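Glycosyl hydrolase family 88 (Pedobacter heparinus, PDB 3WIW) hydrolyses unsaturated glucuronyl-containing saccharides derived from heparin, using an alpha6/alpha6-barrel of glycoside hydrolase family 88. Local coordinates at residues 172-184 with 250-262. Residues are numbered along the deposited sequence; the frame is centred on the assembly and turned at random.
Sequences IIDNLMNLEYLYW and WGLYGYTMSYKDT
Met177 packs against both Trp250 and Tyr253. Its CG lies 3.4 Å from Trp250 CE3, and bends at chi2 and chi3 fold the chain back, bringing Met177 CE over one face of the Tyr253 ring, 3.5 Å from its centroid, in a CH-pi contact. SD makes an oblique Met-aromatic contact with each ring. Beside it the backbones come close: Leu176 CB lies 3.9 Å from Gly254 CA, where the lack of a side chain admits the leucine, while Leu176 CD1 and CD2 lean on Tyr255. Further along, Tyr183 is a knob among Met257, Ser258, Asp261 and Thr262. Met257 SD meets the ring edge in plane, and Tyr183 OH donates to Ser258 OG (2.9 Å); that OG in turn donates to Gly254 O, already taken by Ser258 N from the opposite face. Water joins the acids Glu180 and Asp261: one molecule ties Glu180 O to Asp261 OD2, a second spans Asp261 OD1 and, weakly, Glu180 OE1, and a third links Glu180 OE2 to Tyr253 OH, which also bonds Glu383. At the N-terminal end, probably lining the active site, Trp250, a predicted substrate-binding residue, gives Asp174 OD2, of the predicted proton donor, only a weak, bent bond from NE1 (3.0 Å, 121°), ring and carboxylate planes 45° apart; His218 binds Asp174 OD1, and a HEPES molecule lies nearby. In the alpha6/alpha6-barrel, segments 175-184 and 250-262 run in the same direction, axes 24° apart; helix 117-132 packs against Met177 and Glu180, helix 192-208 against Tyr183 and Tyr255, and strand 170-172 leads into Asp174.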
loop_
_atom_site.group_PDB
_atom_site.type_symbol
_atom_site.label_atom_id
_atom_site.label_comp_id
_atom_site.label_asym_id
_atom_site.label_seq_id
_atom_site.Cartn_x
_atom_site.Cartn_y
_atom_site.Cartn_z
ATOM N N ILE A 172 -12.680 -6.159 2.516
ATOM C CA ILE A 172 -12.198 -4.874 3.008
ATOM C C ILE A 172 -11.666 -4.011 1.868
ATOM O O ILE A 172 -11.257 -4.535 0.832
ATOM C CB ILE A 172 -11.147 -5.041 4.142
ATOM C CG1 ILE A 172 -9.796 -5.618 3.660
ATOM C CG2 ILE A 172 -11.736 -5.904 5.249
ATOM C CD1 ILE A 172 -8.803 -5.860 4.823
ATOM N N ILE A 173 -11.676 -2.697 2.057
ATOM C CA ILE A 173 -11.219 -1.778 1.028
ATOM C C ILE A 173 -9.746 -2.074 0.651
ATOM O O ILE A 173 -9.347 -1.917 -0.525
ATOM C CB ILE A 173 -11.445 -0.303 1.476
ATOM C CG1 ILE A 173 -11.301 0.652 0.296
ATOM C CG2 ILE A 173 -10.469 0.111 2.602
ATOM C CD1 ILE A 173 -12.464 0.595 -0.714
ATOM N N ASP A 174 -8.944 -2.496 1.640
ATOM C CA ASP A 174 -7.519 -2.793 1.421
ATOM C C ASP A 174 -7.331 -3.864 0.327
ATOM O O ASP A 174 -6.273 -3.932 -0.308
ATOM C CB ASP A 174 -6.826 -3.301 2.695
ATOM C CG ASP A 174 -7.327 -2.662 4.001
ATOM O OD1 ASP A 174 -8.549 -2.472 4.209
ATOM O OD2 ASP A 174 -6.465 -2.451 4.877
ATOM N N ASN A 175 -8.341 -4.713 0.130
ATOM C CA ASN A 175 -8.285 -5.815 -0.839
ATOM C C ASN A 175 -8.073 -5.264 -2.264
ATOM O O ASN A 175 -7.542 -5.985 -3.117
ATOM C CB ASN A 175 -9.568 -6.657 -0.710
ATOM C CG ASN A 175 -9.452 -8.118 -1.198
ATOM O OD1 ASN A 175 -10.060 -9.010 -0.571
ATOM N ND2 ASN A 175 -8.729 -8.371 -2.296
ATOM N N LEU A 176 -8.458 -4.009 -2.532
ATOM C CA LEU A 176 -8.143 -3.419 -3.848
ATOM C C LEU A 176 -6.650 -3.512 -4.165
ATOM O O LEU A 176 -6.259 -3.689 -5.326
ATOM C CB LEU A 176 -8.608 -1.963 -3.958
ATOM C CG LEU A 176 -10.127 -1.775 -3.997
ATOM C CD1 LEU A 176 -10.430 -0.314 -3.669
ATOM C CD2 LEU A 176 -10.707 -2.169 -5.359
ATOM N N MET A 177 -5.803 -3.334 -3.153
ATOM C CA MET A 177 -4.358 -3.295 -3.391
ATOM C C MET A 177 -3.859 -4.645 -3.858
ATOM O O MET A 177 -2.926 -4.718 -4.661
ATOM C CB MET A 177 -3.633 -2.872 -2.115
ATOM C CG MET A 177 -4.046 -1.485 -1.621
ATOM S SD MET A 177 -3.566 -0.154 -2.735
ATOM C CE MET A 177 -1.776 -0.261 -2.560
ATOM N N ASN A 178 -4.470 -5.708 -3.333
ATOM C CA ASN A 178 -4.095 -7.076 -3.667
ATOM C C ASN A 178 -4.493 -7.489 -5.083
ATOM O O ASN A 178 -4.056 -8.513 -5.566
ATOM C CB ASN A 178 -4.654 -8.002 -2.594
ATOM C CG ASN A 178 -3.910 -7.859 -1.296
ATOM O OD1 ASN A 178 -2.693 -8.023 -1.260
ATOM N ND2 ASN A 178 -4.623 -7.531 -0.216
ATOM N N LEU A 179 -5.322 -6.692 -5.754
ATOM C CA LEU A 179 -5.680 -6.959 -7.149
ATOM C C LEU A 179 -4.504 -6.814 -8.110
ATOM O O LEU A 179 -4.480 -7.484 -9.143
ATOM C CB LEU A 179 -6.828 -6.063 -7.601
ATOM C CG LEU A 179 -8.092 -6.136 -6.750
ATOM C CD1 LEU A 179 -9.155 -5.258 -7.388
ATOM C CD2 LEU A 179 -8.563 -7.573 -6.531
ATOM N N GLU A 180 -3.526 -5.971 -7.762
ATOM C CA GLU A 180 -2.417 -5.697 -8.680
ATOM C C GLU A 180 -1.707 -7.017 -9.039
ATOM O O GLU A 180 -1.372 -7.282 -10.204
ATOM C CB GLU A 180 -1.439 -4.689 -8.071
ATOM C CG GLU A 180 -0.434 -4.232 -9.128
ATOM C CD GLU A 180 0.561 -3.220 -8.633
ATOM O OE1 GLU A 180 1.560 -2.973 -9.338
ATOM O OE2 GLU A 180 0.320 -2.620 -7.578
ATOM N N TYR A 181 -1.485 -7.834 -8.014
ATOM C CA TYR A 181 -0.894 -9.155 -8.165
ATOM C C TYR A 181 -1.643 -9.985 -9.208
ATOM O O TYR A 181 -1.018 -10.579 -10.109
ATOM C CB TYR A 181 -0.934 -9.843 -6.815
ATOM C CG TYR A 181 -0.175 -11.167 -6.693
ATOM C CD1 TYR A 181 0.686 -11.664 -7.685
ATOM C CD2 TYR A 181 -0.326 -11.916 -5.514
ATOM C CE1 TYR A 181 1.368 -12.882 -7.478
ATOM C CE2 TYR A 181 0.338 -13.089 -5.295
ATOM C CZ TYR A 181 1.180 -13.581 -6.271
ATOM O OH TYR A 181 1.836 -14.756 -6.007
ATOM N N LEU A 182 -2.974 -10.015 -9.142
ATOM C CA LEU A 182 -3.753 -10.815 -10.084
ATOM C C LEU A 182 -3.783 -10.220 -11.483
ATOM O O LEU A 182 -3.823 -10.985 -12.450
ATOM C CB LEU A 182 -5.177 -11.016 -9.593
ATOM C CG LEU A 182 -5.422 -12.044 -8.505
ATOM C CD1 LEU A 182 -6.920 -12.198 -8.282
ATOM C CD2 LEU A 182 -4.795 -13.370 -8.889
ATOM N N TYR A 183 -3.856 -8.896 -11.623
ATOM C CA TYR A 183 -3.773 -8.334 -12.976
ATOM C C TYR A 183 -2.470 -8.757 -13.648
ATOM O O TYR A 183 -2.453 -9.200 -14.805
ATOM C CB TYR A 183 -3.835 -6.815 -12.961
ATOM C CG TYR A 183 -5.144 -6.179 -12.532
ATOM C CD1 TYR A 183 -6.361 -6.520 -13.121
ATOM C CD2 TYR A 183 -5.146 -5.161 -11.571
ATOM C CE1 TYR A 183 -7.533 -5.890 -12.727
ATOM C CE2 TYR A 183 -6.317 -4.539 -11.177
ATOM C CZ TYR A 183 -7.502 -4.898 -11.762
ATOM O OH TYR A 183 -8.666 -4.266 -11.384
ATOM N N TRP A 184 -1.373 -8.651 -12.909
ATOM C CA TRP A 184 -0.059 -9.013 -13.419
ATOM C C TRP A 184 -0.006 -10.504 -13.737
ATOM O O TRP A 184 0.421 -10.904 -14.815
ATOM C CB TRP A 184 1.043 -8.647 -12.401
ATOM C CG TRP A 184 2.358 -9.242 -12.789
ATOM C CD1 TRP A 184 3.255 -8.738 -13.688
ATOM C CD2 TRP A 184 2.887 -10.510 -12.350
ATOM N NE1 TRP A 184 4.317 -9.611 -13.814
ATOM C CE2 TRP A 184 4.116 -10.701 -13.005
ATOM C CE3 TRP A 184 2.451 -11.479 -11.436
ATOM C CZ2 TRP A 184 4.922 -11.834 -12.786
ATOM C CZ3 TRP A 184 3.244 -12.616 -11.219
ATOM C CH2 TRP A 184 4.462 -12.782 -11.898
ATOM N N TRP A 250 -6.201 3.567 0.171
ATOM C CA TRP A 250 -6.221 2.292 -0.568
ATOM C C TRP A 250 -7.223 2.365 -1.719
ATOM O O TRP A 250 -6.980 1.811 -2.785
ATOM C CB TRP A 250 -6.653 1.157 0.332
ATOM C CG TRP A 250 -5.774 0.727 1.473
ATOM C CD1 TRP A 250 -6.248 0.242 2.674
ATOM C CD2 TRP A 250 -4.334 0.583 1.527
ATOM N NE1 TRP A 250 -5.208 -0.130 3.480
ATOM C CE2 TRP A 250 -4.023 0.041 2.799
ATOM C CE3 TRP A 250 -3.274 0.890 0.648
ATOM C CZ2 TRP A 250 -2.704 -0.258 3.204
ATOM C CZ3 TRP A 250 -1.949 0.605 1.060
ATOM C CH2 TRP A 250 -1.686 0.043 2.337
ATOM N N GLY A 251 -8.369 3.029 -1.518
ATOM C CA GLY A 251 -9.346 3.212 -2.583
ATOM C C GLY A 251 -8.783 4.025 -3.736
ATOM O O GLY A 251 -8.878 3.607 -4.898
ATOM N N LEU A 252 -8.201 5.182 -3.425
ATOM C CA LEU A 252 -7.608 6.020 -4.464
ATOM C C LEU A 252 -6.568 5.227 -5.269
ATOM O O LEU A 252 -6.580 5.213 -6.509
ATOM C CB LEU A 252 -6.949 7.245 -3.835
ATOM C CG LEU A 252 -6.220 8.153 -4.819
ATOM C CD1 LEU A 252 -7.167 8.737 -5.882
ATOM C CD2 LEU A 252 -5.479 9.268 -4.062
ATOM N N TYR A 253 -5.647 4.596 -4.550
ATOM C CA TYR A 253 -4.594 3.831 -5.186
ATOM C C TYR A 253 -5.188 2.668 -5.994
ATOM O O TYR A 253 -4.762 2.415 -7.121
ATOM C CB TYR A 253 -3.652 3.327 -4.114
ATOM C CG TYR A 253 -2.321 2.787 -4.570
ATOM C CD1 TYR A 253 -2.236 1.599 -5.306
ATOM C CD2 TYR A 253 -1.133 3.433 -4.225
ATOM C CE1 TYR A 253 -1.007 1.057 -5.668
ATOM C CE2 TYR A 253 0.101 2.908 -4.593
ATOM C CZ TYR A 253 0.155 1.712 -5.303
ATOM O OH TYR A 253 1.373 1.164 -5.632
ATOM N N GLY A 254 -6.147 1.954 -5.398
ATOM C CA GLY A 254 -6.757 0.783 -6.014
ATOM C C GLY A 254 -7.316 1.121 -7.395
ATOM O O GLY A 254 -7.162 0.322 -8.332
ATOM N N TYR A 255 -7.962 2.281 -7.537
ATOM C CA TYR A 255 -8.586 2.644 -8.824
ATOM C C TYR A 255 -7.584 3.240 -9.799
ATOM O O TYR A 255 -7.712 3.017 -10.999
ATOM C CB TYR A 255 -9.877 3.489 -8.641
ATOM C CG TYR A 255 -10.920 2.562 -8.089
ATOM C CD1 TYR A 255 -11.531 1.636 -8.929
ATOM C CD2 TYR A 255 -11.182 2.489 -6.723
ATOM C CE1 TYR A 255 -12.429 0.707 -8.448
ATOM C CE2 TYR A 255 -12.070 1.555 -6.224
ATOM C CZ TYR A 255 -12.678 0.655 -7.093
ATOM O OH TYR A 255 -13.537 -0.276 -6.574
ATOM N N THR A 256 -6.578 3.953 -9.289
ATOM C CA THR A 256 -5.496 4.443 -10.132
ATOM C C THR A 256 -4.745 3.256 -10.757
ATOM O O THR A 256 -4.524 3.208 -11.975
ATOM C CB THR A 256 -4.566 5.353 -9.315
ATOM O OG1 THR A 256 -5.328 6.466 -8.821
ATOM C CG2 THR A 256 -3.438 5.842 -10.182
ATOM N N MET A 257 -4.396 2.281 -9.919
ATOM C CA MET A 257 -3.701 1.077 -10.366
ATOM C C MET A 257 -4.611 0.217 -11.256
ATOM O O MET A 257 -4.154 -0.333 -12.270
ATOM C CB MET A 257 -3.159 0.322 -9.145
ATOM C CG MET A 257 -2.615 -1.072 -9.415
ATOM S SD MET A 257 -3.884 -2.380 -9.472
ATOM C CE MET A 257 -4.482 -2.298 -7.781
ATOM N N SER A 258 -5.899 0.086 -10.920
ATOM C CA SER A 258 -6.798 -0.711 -11.772
ATOM C C SER A 258 -6.931 -0.072 -13.140
ATOM O O SER A 258 -7.010 -0.788 -14.133
ATOM C CB SER A 258 -8.176 -0.850 -11.140
ATOM O OG SER A 258 -8.142 -1.745 -10.032
ATOM N N TYR A 259 -6.978 1.267 -13.211
ATOM C CA TYR A 259 -6.940 1.932 -14.511
ATOM C C TYR A 259 -5.656 1.599 -15.273
ATOM O O TYR A 259 -5.693 1.235 -16.452
ATOM C CB TYR A 259 -7.155 3.445 -14.423
ATOM C CG TYR A 259 -7.091 4.066 -15.808
ATOM C CD1 TYR A 259 -8.111 3.861 -16.737
ATOM C CD2 TYR A 259 -5.977 4.790 -16.215
ATOM C CE1 TYR A 259 -8.044 4.411 -17.999
ATOM C CE2 TYR A 259 -5.903 5.355 -17.481
ATOM C CZ TYR A 259 -6.938 5.156 -18.369
ATOM O OH TYR A 259 -6.869 5.710 -19.622
ATOM N N LYS A 260 -4.519 1.722 -14.605
ATOM C CA LYS A 260 -3.228 1.469 -15.238
ATOM C C LYS A 260 -3.190 0.068 -15.853
ATOM O O LYS A 260 -2.695 -0.116 -16.969
ATOM C CB LYS A 260 -2.128 1.622 -14.192
ATOM C CG LYS A 260 -0.701 1.480 -14.688
ATOM C CD LYS A 260 0.188 1.742 -13.458
ATOM C CE LYS A 260 1.652 1.963 -13.746
ATOM N NZ LYS A 260 2.326 2.168 -12.427
ATOM N N ASP A 261 -3.743 -0.905 -15.131
ATOM C CA ASP A 261 -3.634 -2.299 -15.525
ATOM C C ASP A 261 -4.753 -2.796 -16.447
ATOM O O ASP A 261 -4.582 -3.822 -17.091
ATOM C CB ASP A 261 -3.554 -3.178 -14.280
ATOM C CG ASP A 261 -2.276 -2.953 -13.473
ATOM O OD1 ASP A 261 -1.362 -2.227 -13.925
ATOM O OD2 ASP A 261 -2.186 -3.518 -12.375
ATOM N N THR A 262 -5.885 -2.092 -16.517
ATOM C CA THR A 262 -7.013 -2.544 -17.353
ATOM C C THR A 262 -7.409 -1.564 -18.444
ATOM O O THR A 262 -8.076 -1.940 -19.404
ATOM C CB THR A 262 -8.291 -2.794 -16.532
ATOM O OG1 THR A 262 -8.813 -1.539 -16.072
ATOM C CG2 THR A 262 -8.023 -3.709 -15.361
HETATM O O HOH W 1 1.649 -0.285 -7.915
HETATM O O HOH W 2 -0.410 -5.437 -12.284
HETATM O O HOH W 3 0.395 -1.624 -11.762
#